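Local coordinates for putative iron-regulated protein A (Parabacteroides distasonis ATCC 8503, PDB 4ECG), which is of uncertain function but, as an imelysin-like protein of peptidase family M75, binds calcium ions and has been put forward as a putative metalloendopeptidase, at residues D30-V35 against N224-I229; P112-G117 against Q143-F148; H149-M154 against E175-V180. All coordinates share one frame; numbering follows the deposited sequence.

Contact 1. Residues D30-V35 against N224-I229; sequences DQMSAV and NVYQAI. With CA (calcium ion), chain C.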
loop_
_atom_site.group_PDB
_atom_site.type_symbol
_atom_site.label_atom_id
_atom_site.label_comp_id
_atom_site.label_asym_id
_atom_site.label_seq_id
_atom_site.Cartn_x
_atom_site.Cartn_y
_atom_site.Cartn_z
ATOM N N ASP A 30 18.501 0.383 -24.029
ATOM C CA ASP A 30 19.022 -0.768 -23.290
ATOM C C ASP A 30 19.157 -0.390 -21.809
ATOM O O ASP A 30 18.896 -1.233 -20.911
ATOM C CB ASP A 30 20.352 -1.319 -23.849
ATOM C CG ASP A 30 20.194 -2.054 -25.233
ATOM O OD1 ASP A 30 19.110 -2.594 -25.548
ATOM O OD2 ASP A 30 21.173 -2.112 -26.011
ATOM N N GLN A 31 19.498 0.875 -21.540
ATOM C CA GLN A 31 19.691 1.320 -20.134
ATOM C C GLN A 31 18.367 1.376 -19.390
ATOM O O GLN A 31 18.246 0.923 -18.269
ATOM C CB GLN A 31 20.364 2.699 -20.060
ATOM C CG GLN A 31 21.876 2.658 -19.933
ATOM C CD GLN A 31 22.593 3.898 -20.469
ATOM O OE1 GLN A 31 21.987 4.915 -20.767
ATOM N NE2 GLN A 31 23.901 3.799 -20.584
HETATM N N MSE A 32 17.379 1.973 -20.040
HETATM C CA MSE A 32 16.034 2.080 -19.504
HETATM C C MSE A 32 15.397 0.701 -19.331
HETATM O O MSE A 32 14.695 0.473 -18.356
HETATM C CB MSE A 32 15.166 2.941 -20.431
HETATM C CG MSE A 32 15.323 4.455 -20.211
HETATM SE SE MSE A 32 14.322 5.485 -21.479
HETATM C CE MSE A 32 15.261 5.053 -23.085
ATOM N N SER A 33 15.647 -0.204 -20.280
ATOM C CA SER A 33 15.107 -1.574 -20.203
ATOM C C SER A 33 15.663 -2.334 -18.963
ATOM O O SER A 33 14.947 -3.099 -18.293
ATOM C CB SER A 33 15.424 -2.305 -21.508
ATOM O OG SER A 33 14.730 -3.526 -21.580
ATOM N N ALA A 34 16.927 -2.082 -18.643
ATOM C CA ALA A 34 17.578 -2.718 -17.461
ATOM C C ALA A 34 16.995 -2.175 -16.138
ATOM O O ALA A 34 16.896 -2.898 -15.155
ATOM C CB ALA A 34 19.108 -2.557 -17.504
ATOM N N VAL A 35 16.613 -0.906 -16.112
ATOM C CA VAL A 35 15.948 -0.346 -14.940
ATOM C C VAL A 35 14.593 -1.049 -14.708
ATOM O O VAL A 35 14.278 -1.474 -13.587
ATOM C CB VAL A 35 15.766 1.185 -15.080
ATOM C CG1 VAL A 35 14.751 1.710 -14.070
ATOM C CG2 VAL A 35 17.127 1.893 -14.999
ATOM N N ASN A 224 6.345 0.374 -25.264
ATOM C CA ASN A 224 7.772 0.582 -25.429
ATOM C C ASN A 224 8.355 0.941 -24.086
ATOM O O ASN A 224 7.620 1.086 -23.101
ATOM C CB ASN A 224 8.067 1.641 -26.482
ATOM C CG ASN A 224 7.590 3.013 -26.082
ATOM O OD1 ASN A 224 7.936 3.516 -25.039
ATOM N ND2 ASN A 224 6.839 3.635 -26.935
ATOM N N VAL A 225 9.675 1.062 -24.022
ATOM C CA VAL A 225 10.359 1.142 -22.733
ATOM C C VAL A 225 10.032 2.439 -22.007
ATOM O O VAL A 225 10.030 2.472 -20.767
ATOM C CB VAL A 225 11.886 0.966 -22.838
ATOM C CG1 VAL A 225 12.545 2.167 -23.528
ATOM C CG2 VAL A 225 12.470 0.721 -21.445
ATOM N N TYR A 226 9.785 3.506 -22.766
ATOM C CA TYR A 226 9.385 4.781 -22.171
ATOM C C TYR A 226 8.041 4.642 -21.469
ATOM O O TYR A 226 7.808 5.249 -20.436
ATOM C CB TYR A 226 9.307 5.907 -23.217
ATOM C CG TYR A 226 10.607 6.252 -23.944
ATOM C CD1 TYR A 226 11.535 7.127 -23.372
ATOM C CD2 TYR A 226 10.897 5.721 -25.202
ATOM C CE1 TYR A 226 12.725 7.450 -24.018
ATOM C CE2 TYR A 226 12.082 6.040 -25.859
ATOM C CZ TYR A 226 12.988 6.908 -25.259
ATOM O OH TYR A 226 14.152 7.254 -25.885
ATOM N N GLN A 227 7.144 3.854 -22.028
ATOM C CA GLN A 227 5.902 3.633 -21.367
ATOM C C GLN A 227 6.042 2.872 -20.080
ATOM O O GLN A 227 5.327 3.153 -19.134
ATOM C CB GLN A 227 4.919 2.929 -22.308
ATOM C CG GLN A 227 4.504 3.839 -23.469
ATOM C CD GLN A 227 3.398 3.253 -24.324
ATOM O OE1 GLN A 227 2.616 2.402 -23.885
ATOM N NE2 GLN A 227 3.320 3.722 -25.533
ATOM N N ALA A 228 6.971 1.928 -20.037
ATOM C CA ALA A 228 7.234 1.127 -18.832
ATOM C C ALA A 228 7.784 1.982 -17.682
ATOM O O ALA A 228 7.302 1.900 -16.587
ATOM C CB ALA A 228 8.175 -0.043 -19.146
ATOM N N ILE A 229 8.791 2.802 -17.946
ATOM C CA ILE A 229 9.290 3.772 -16.963
ATOM C C ILE A 229 8.207 4.760 -16.524
ATOM O O ILE A 229 8.118 5.072 -15.359
ATOM C CB ILE A 229 10.502 4.605 -17.520
ATOM C CG1 ILE A 229 11.772 3.759 -17.729
ATOM C CG2 ILE A 229 10.876 5.731 -16.575
ATOM C CD1 ILE A 229 12.414 3.381 -16.426
HETATM CA CA CA C . 0.585 2.372 -22.979
HETATM O O HOH W 1 -0.328 1.349 -25.200
HETATM O O HOH W 2 -0.196 4.157 -24.260
HETATM O O HOH W 3 -1.667 2.438 -22.051
HETATM O O HOH W 4 1.311 4.357 -21.957
HETATM O O HOH W 5 1.401 1.736 -20.535
#
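Met32, present as selenomethionine, lays its side chain across the first turn of helix 225-233. Its CB rests on Val225, 3.6 Å from CG2 of that residue, and the chain then runs out to Tyr226, where Met32 SE stands 3.6 Å from Tyr226 CE1. This is a Met-aromatic contact approached obliquely, with Met32 SE 4.2 Å from the centroid of the Tyr226 ring. A bend at the last torsion of Met32 (chi3 -67°) carries its methyl CE along the CE1, CZ and OH atoms of the tyrosine. With an alanine at Tyr226, SE and CE of Met32 would probably lose their aromatic partner and the end of the chain would be less firmly fixed. One residue on, Ser33 brings its backbone N to 3.5 Å from Val225 CG2, while its hydroxyl pairs with His215. Val35 closes the segment: its CG1 meets Ile229 CD1 at 3.7 Å, the two side chains crossing at about a right angle. On the far side of helix 225-233, which Asn224 N-caps, Gln227 OE1 binds a calcium ion at 2.2 Å together with Ser221 O and five waters. The two short helical segments pass 9.4 Å apart at 38°, and Leu318 and Leu315 of helix 315-322, with Phe379 from the C-terminal tail, pack against the same apolar side chains.

Contact 2. Residues P112-G117 against Q143-F148; sequences PLDKNG and QNLRGF
Asp114 and Asn144 hold the two segments together through the backbone: Asp114 N donates to Asn144 O at 3.1 Å, nearly straight at 162°, with the donor tilted out of the carbonyl plane. This is the one direct hydrogen bond across the contact, and a water adds a second polar link. It donates to both sides, reaching Pro112 O at 2.9 Å and Asn144 OD1 at 2.8 Å, while the amide nitrogen of Asn144 is bonded to Glu139 O. Asp114 is also the centre of an inverse gamma turn and starts a helix. As N-cap it takes a bond from Gly117 N to Asp114 OD1, 3.1 Å long, and the amide comes from above the carboxylate, 63° out of its plane. With CG opposite the backbone N (chi1 175°), the carboxylate of Asp114 lies alongside Leu145, the two side chains pointing the same way.

Van der Waals packing of leucine methyls on main-chain atoms does the rest. Leu145 CD2 is wedged against the new helix, 3.7 Å from Asp114 O and 3.7 Å from Gly117 C, a fit that depends on the missing side chain of Gly117. Leu113 CD2 comes up to Asn144 O at 3.8 Å, and the same leucine packs on His149 and Thr150 of helix 147-155. One backbone-to-backbone bond and a water on the Asn144 side-chain oxygen thus tie the loop after the cis peptide bond before Pro112 to the 3-10 turn and loop leading into helix 147-155, while a carboxylate that probably gains from the helix dipole fixes the start of helix 115-124.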
loop_
_atom_site.group_PDB
_atom_site.type_symbol
_atom_site.label_atom_id
_atom_site.label_comp_id
_atom_site.label_asym_id
_atom_site.label_seq_id
_atom_site.Cartn_x
_atom_site.Cartn_y
_atom_site.Cartn_z
ATOM N N PRO A 112 -13.463 3.042 4.139
ATOM C CA PRO A 112 -13.971 2.393 5.365
ATOM C C PRO A 112 -14.856 1.172 5.073
ATOM O O PRO A 112 -15.100 0.832 3.909
ATOM C CB PRO A 112 -14.814 3.500 6.030
ATOM C CG PRO A 112 -15.285 4.308 4.883
ATOM C CD PRO A 112 -14.193 4.283 3.845
ATOM N N LEU A 113 -15.336 0.557 6.145
ATOM C CA LEU A 113 -16.091 -0.651 6.078
ATOM C C LEU A 113 -17.577 -0.347 6.211
ATOM O O LEU A 113 -17.970 0.642 6.799
ATOM C CB LEU A 113 -15.651 -1.625 7.200
ATOM C CG LEU A 113 -14.193 -2.068 7.208
ATOM C CD1 LEU A 113 -13.900 -2.799 8.542
ATOM C CD2 LEU A 113 -13.831 -2.917 5.979
ATOM N N ASP A 114 -18.398 -1.250 5.682
ATOM C CA ASP A 114 -19.798 -1.240 5.940
ATOM C C ASP A 114 -20.087 -1.990 7.243
ATOM O O ASP A 114 -20.436 -3.191 7.258
ATOM C CB ASP A 114 -20.535 -1.846 4.758
ATOM C CG ASP A 114 -22.056 -1.995 5.004
ATOM O OD1 ASP A 114 -22.560 -1.443 5.997
ATOM O OD2 ASP A 114 -22.726 -2.662 4.193
ATOM N N LYS A 115 -19.970 -1.249 8.334
ATOM C CA LYS A 115 -20.086 -1.794 9.667
ATOM C C LYS A 115 -21.478 -2.334 9.939
ATOM O O LYS A 115 -21.618 -3.361 10.562
ATOM C CB LYS A 115 -19.669 -0.741 10.711
ATOM C CG LYS A 115 -18.176 -0.389 10.607
ATOM C CD LYS A 115 -17.706 0.640 11.644
ATOM C CE LYS A 115 -18.089 2.068 11.270
ATOM N NZ LYS A 115 -18.470 2.848 12.508
ATOM N N ASN A 116 -22.521 -1.701 9.449
ATOM C CA ASN A 116 -23.843 -2.314 9.627
ATOM C C ASN A 116 -24.008 -3.680 8.939
ATOM O O ASN A 116 -24.597 -4.588 9.506
ATOM C CB ASN A 116 -25.010 -1.364 9.223
ATOM C CG ASN A 116 -25.152 -0.137 10.167
ATOM O OD1 ASN A 116 -24.520 -0.014 11.227
ATOM N ND2 ASN A 116 -25.983 0.765 9.765
ATOM N N GLY A 117 -23.503 -3.818 7.726
ATOM C CA GLY A 117 -23.552 -5.089 7.004
ATOM C C GLY A 117 -22.727 -6.188 7.672
ATOM O O GLY A 117 -23.189 -7.343 7.707
ATOM N N GLN A 143 -16.652 -5.945 -1.203
ATOM C CA GLN A 143 -15.332 -5.498 -0.800
ATOM C C GLN A 143 -15.318 -4.796 0.543
ATOM O O GLN A 143 -14.326 -4.830 1.217
ATOM C CB GLN A 143 -14.710 -4.589 -1.876
ATOM C CG GLN A 143 -15.293 -3.200 -2.043
ATOM C CD GLN A 143 -16.593 -3.241 -2.769
ATOM O OE1 GLN A 143 -17.032 -4.310 -3.194
ATOM N NE2 GLN A 143 -17.221 -2.101 -2.920
ATOM N N ASN A 144 -16.424 -4.155 0.911
ATOM C CA ASN A 144 -16.516 -3.357 2.119
ATOM C C ASN A 144 -16.942 -4.234 3.304
ATOM O O ASN A 144 -17.133 -3.744 4.402
ATOM C CB ASN A 144 -17.550 -2.222 1.972
ATOM C CG ASN A 144 -17.241 -1.257 0.837
ATOM O OD1 ASN A 144 -16.082 -1.020 0.489
ATOM N ND2 ASN A 144 -18.311 -0.683 0.258
ATOM N N LEU A 145 -17.085 -5.527 3.076
ATOM C CA LEU A 145 -17.380 -6.491 4.121
ATOM C C LEU A 145 -16.237 -7.495 4.328
ATOM O O LEU A 145 -16.404 -8.490 5.031
ATOM C CB LEU A 145 -18.658 -7.238 3.714
ATOM C CG LEU A 145 -19.936 -6.412 3.482
ATOM C CD1 LEU A 145 -20.974 -7.247 2.684
ATOM C CD2 LEU A 145 -20.479 -5.903 4.807
ATOM N N ARG A 146 -15.084 -7.258 3.710
ATOM C CA ARG A 146 -13.981 -8.157 3.848
ATOM C C ARG A 146 -12.600 -7.436 3.887
ATOM O O ARG A 146 -12.528 -6.296 4.239
ATOM C CB ARG A 146 -14.097 -9.260 2.777
ATOM C CG ARG A 146 -13.909 -8.775 1.373
ATOM C CD ARG A 146 -13.636 -9.909 0.413
ATOM N NE ARG A 146 -13.413 -9.416 -0.961
ATOM C CZ ARG A 146 -14.253 -9.491 -1.989
ATOM N NH1 ARG A 146 -15.439 -10.064 -1.877
ATOM N NH2 ARG A 146 -13.877 -9.011 -3.182
ATOM N N GLY A 147 -11.505 -8.137 3.614
ATOM C CA GLY A 147 -10.191 -7.516 3.454
ATOM C C GLY A 147 -9.491 -7.323 4.789
ATOM O O GLY A 147 -10.043 -7.724 5.839
ATOM N N PHE A 148 -8.291 -6.723 4.719
ATOM C CA PHE A 148 -7.416 -6.482 5.887
ATOM C C PHE A 148 -8.149 -5.835 7.073
ATOM O O PHE A 148 -7.934 -6.184 8.221
ATOM C CB PHE A 148 -6.288 -5.529 5.542
ATOM C CG PHE A 148 -5.053 -6.172 5.009
ATOM C CD1 PHE A 148 -4.079 -6.599 5.859
ATOM C CD2 PHE A 148 -4.827 -6.229 3.649
ATOM C CE1 PHE A 148 -2.912 -7.121 5.384
ATOM C CE2 PHE A 148 -3.665 -6.750 3.153
ATOM C CZ PHE A 148 -2.707 -7.205 4.036
HETATM O O HOH W 6 -14.490 1.236 1.146
#

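Contact 3. Residues H149-M154 against E175-V180; sequences HTAEKM and EYLKLV
The GxHxxE motif of the imelysin family, Gly147 to Glu152, lies on helix 147-155, and two of its x positions, Thr150 and Ala151, with Met154 one turn on, pack this helix against Tyr176, Leu177 and Val180 of helix 171-196. The two segments run roughly antiparallel, at 147°, with axes 9.5 Å apart. The motif's own polar pair faces away from the interface: His149 ND1 donates to Glu152 OE1 at 2.8 Å, on the syn side but lifted out of the carboxylate plane, while the acceptor lies near the imidazole plane. His149 NE2 goes on to Glu277, and Glu152 OE2 to Ser281.

No hydrogen bond crosses between the two segments; the packing side is van der Waals and aromatic contact. Thr150 is split by its torsion: CG2, anti to the backbone N, points into the interface and touches Tyr176 CE1 at 3.8 Å and Val180 CG2 at 4.1 Å, whereas OG1 turns back to Arg146 O in the preceding turn of the chain. Ala151, whose CA lies nearest to that of Leu177 across the pair, puts its CB 4.0 Å from Leu177 CD1 and against Val180 CG1. The Tyr176 ring is held at several points, since its OH reaches Leu145 O and Val180 CG2 lies in plane at its edge. Met154, a selenomethionine whose chain is extended, passes SE over the backbone at Leu177, 3.9 Å from Leu177 CB, and ends in a CH-pi contact: its methyl CE sits over one face of the Tyr176 ring, 3.7 Å from the centroid and 16° off the normal.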
loop_
_atom_site.group_PDB
_atom_site.type_symbol
_atom_site.label_atom_id
_atom_site.label_comp_id
_atom_site.label_asym_id
_atom_site.label_seq_id
_atom_site.Cartn_x
_atom_site.Cartn_y
_atom_site.Cartn_z
ATOM N N HIS A 149 -9.026 -4.911 6.775
ATOM C CA HIS A 149 -9.631 -4.134 7.856
ATOM C C HIS A 149 -10.786 -4.817 8.531
ATOM O O HIS A 149 -11.086 -4.514 9.680
ATOM C CB HIS A 149 -9.976 -2.723 7.377
ATOM C CG HIS A 149 -8.756 -1.943 6.914
ATOM N ND1 HIS A 149 -7.721 -1.659 7.735
ATOM C CD2 HIS A 149 -8.406 -1.468 5.670
ATOM C CE1 HIS A 149 -6.782 -1.017 7.051
ATOM N NE2 HIS A 149 -7.202 -0.890 5.781
ATOM N N THR A 150 -11.426 -5.772 7.861
ATOM C CA THR A 150 -12.492 -6.514 8.512
ATOM C C THR A 150 -11.811 -7.495 9.506
ATOM O O THR A 150 -12.247 -7.607 10.641
ATOM C CB THR A 150 -13.438 -7.237 7.513
ATOM O OG1 THR A 150 -14.088 -6.275 6.697
ATOM C CG2 THR A 150 -14.504 -8.065 8.237
ATOM N N ALA A 151 -10.772 -8.197 9.068
ATOM C CA ALA A 151 -9.943 -9.052 9.934
ATOM C C ALA A 151 -9.408 -8.208 11.135
ATOM O O ALA A 151 -9.556 -8.595 12.270
ATOM C CB ALA A 151 -8.799 -9.684 9.112
ATOM N N GLU A 152 -8.909 -7.011 10.853
ATOM C CA GLU A 152 -8.330 -6.105 11.851
ATOM C C GLU A 152 -9.327 -5.811 12.925
ATOM O O GLU A 152 -9.002 -5.845 14.129
ATOM C CB GLU A 152 -7.929 -4.777 11.170
ATOM C CG GLU A 152 -7.034 -3.857 11.993
ATOM C CD GLU A 152 -6.952 -2.425 11.479
ATOM O OE1 GLU A 152 -7.642 -2.045 10.467
ATOM O OE2 GLU A 152 -6.212 -1.677 12.143
ATOM N N LYS A 153 -10.550 -5.500 12.479
ATOM C CA LYS A 153 -11.597 -5.039 13.368
ATOM C C LYS A 153 -11.962 -6.146 14.340
ATOM O O LYS A 153 -12.301 -5.849 15.461
ATOM C CB LYS A 153 -12.884 -4.593 12.625
ATOM C CG LYS A 153 -13.791 -3.749 13.535
ATOM C CD LYS A 153 -15.100 -3.276 12.865
ATOM C CE LYS A 153 -15.989 -2.403 13.773
ATOM N NZ LYS A 153 -16.597 -3.134 14.934
HETATM N N MSE A 154 -11.846 -7.396 13.900
HETATM C CA MSE A 154 -12.140 -8.575 14.711
HETATM C C MSE A 154 -10.947 -9.060 15.547
HETATM O O MSE A 154 -11.161 -9.760 16.518
HETATM C CB MSE A 154 -12.614 -9.721 13.817
HETATM C CG MSE A 154 -13.874 -9.427 13.024
HETATM SE SE MSE A 154 -14.315 -10.773 11.659
HETATM C CE MSE A 154 -16.005 -10.004 11.190
ATOM N N GLU A 175 -16.216 -17.723 12.120
ATOM C CA GLU A 175 -16.260 -18.232 10.770
ATOM C C GLU A 175 -16.048 -17.070 9.741
ATOM O O GLU A 175 -15.393 -17.228 8.691
ATOM C CB GLU A 175 -17.567 -18.992 10.549
ATOM C CG GLU A 175 -17.616 -19.665 9.195
ATOM C CD GLU A 175 -16.541 -20.761 8.968
ATOM O OE1 GLU A 175 -16.062 -21.375 9.995
ATOM O OE2 GLU A 175 -16.204 -21.007 7.747
ATOM N N TYR A 176 -16.565 -15.883 10.075
ATOM C CA TYR A 176 -16.428 -14.719 9.214
ATOM C C TYR A 176 -14.930 -14.424 9.057
ATOM O O TYR A 176 -14.423 -14.379 7.961
ATOM C CB TYR A 176 -17.242 -13.575 9.852
ATOM C CG TYR A 176 -17.561 -12.368 8.975
ATOM C CD1 TYR A 176 -16.717 -11.949 7.926
ATOM C CD2 TYR A 176 -18.688 -11.610 9.223
ATOM C CE1 TYR A 176 -16.978 -10.806 7.190
ATOM C CE2 TYR A 176 -18.955 -10.492 8.462
ATOM C CZ TYR A 176 -18.116 -10.107 7.442
ATOM O OH TYR A 176 -18.468 -9.010 6.687
ATOM N N LEU A 177 -14.223 -14.318 10.183
ATOM C CA LEU A 177 -12.778 -14.105 10.247
ATOM C C LEU A 177 -12.005 -15.125 9.396
ATOM O O LEU A 177 -11.039 -14.760 8.711
ATOM C CB LEU A 177 -12.284 -14.142 11.697
ATOM C CG LEU A 177 -10.756 -14.009 11.961
ATOM C CD1 LEU A 177 -10.213 -12.692 11.352
ATOM C CD2 LEU A 177 -10.363 -14.171 13.461
ATOM N N LYS A 178 -12.401 -16.382 9.449
ATOM C CA LYS A 178 -11.773 -17.433 8.643
ATOM C C LYS A 178 -12.007 -17.159 7.157
ATOM O O LYS A 178 -11.069 -17.230 6.359
ATOM C CB LYS A 178 -12.360 -18.791 8.989
ATOM C CG LYS A 178 -11.648 -20.008 8.400
ATOM C CD LYS A 178 -12.484 -21.286 8.460
ATOM C CE LYS A 178 -12.144 -22.238 9.609
ATOM N NZ LYS A 178 -13.185 -23.342 9.746
ATOM N N LEU A 179 -13.238 -16.800 6.785
ATOM C CA LEU A 179 -13.560 -16.600 5.368
ATOM C C LEU A 179 -12.837 -15.387 4.769
ATOM O O LEU A 179 -12.320 -15.453 3.661
ATOM C CB LEU A 179 -15.072 -16.511 5.150
ATOM C CG LEU A 179 -15.786 -17.839 5.361
ATOM C CD1 LEU A 179 -17.261 -17.555 5.547
ATOM C CD2 LEU A 179 -15.519 -18.765 4.170
ATOM N N VAL A 180 -12.793 -14.307 5.551
ATOM C CA VAL A 180 -12.080 -13.156 5.191
ATOM C C VAL A 180 -10.584 -13.448 4.959
ATOM O O VAL A 180 -10.015 -13.025 3.949
ATOM C CB VAL A 180 -12.332 -12.082 6.240
ATOM C CG1 VAL A 180 -11.266 -11.023 6.160
ATOM C CG2 VAL A 180 -13.797 -11.554 6.115
#

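In the fold
Contacts 2 and 3 are neighbours, with centres about 10 Å apart, and share helix 147-155: contact 2 fixes the chain entering it, contact 3 packs the helix itself on helix 171-196. They follow one another along the chain; Leu145 O accepts a probable hydrogen bond from Tyr176 OH, and Leu113 packs on His149 and Thr150. Contact 1 lies on the opposite side of the chain's centre, its centre about 39 Å and 41 Å from theirs, joining helix 29-68 to helix 225-233. Its long loop encloses both others. Together contacts 2 and 3 lie on the helix that carries the GxHxxE motif and on the chain leading into it, while contact 1 ties together a remote end of this helical protein.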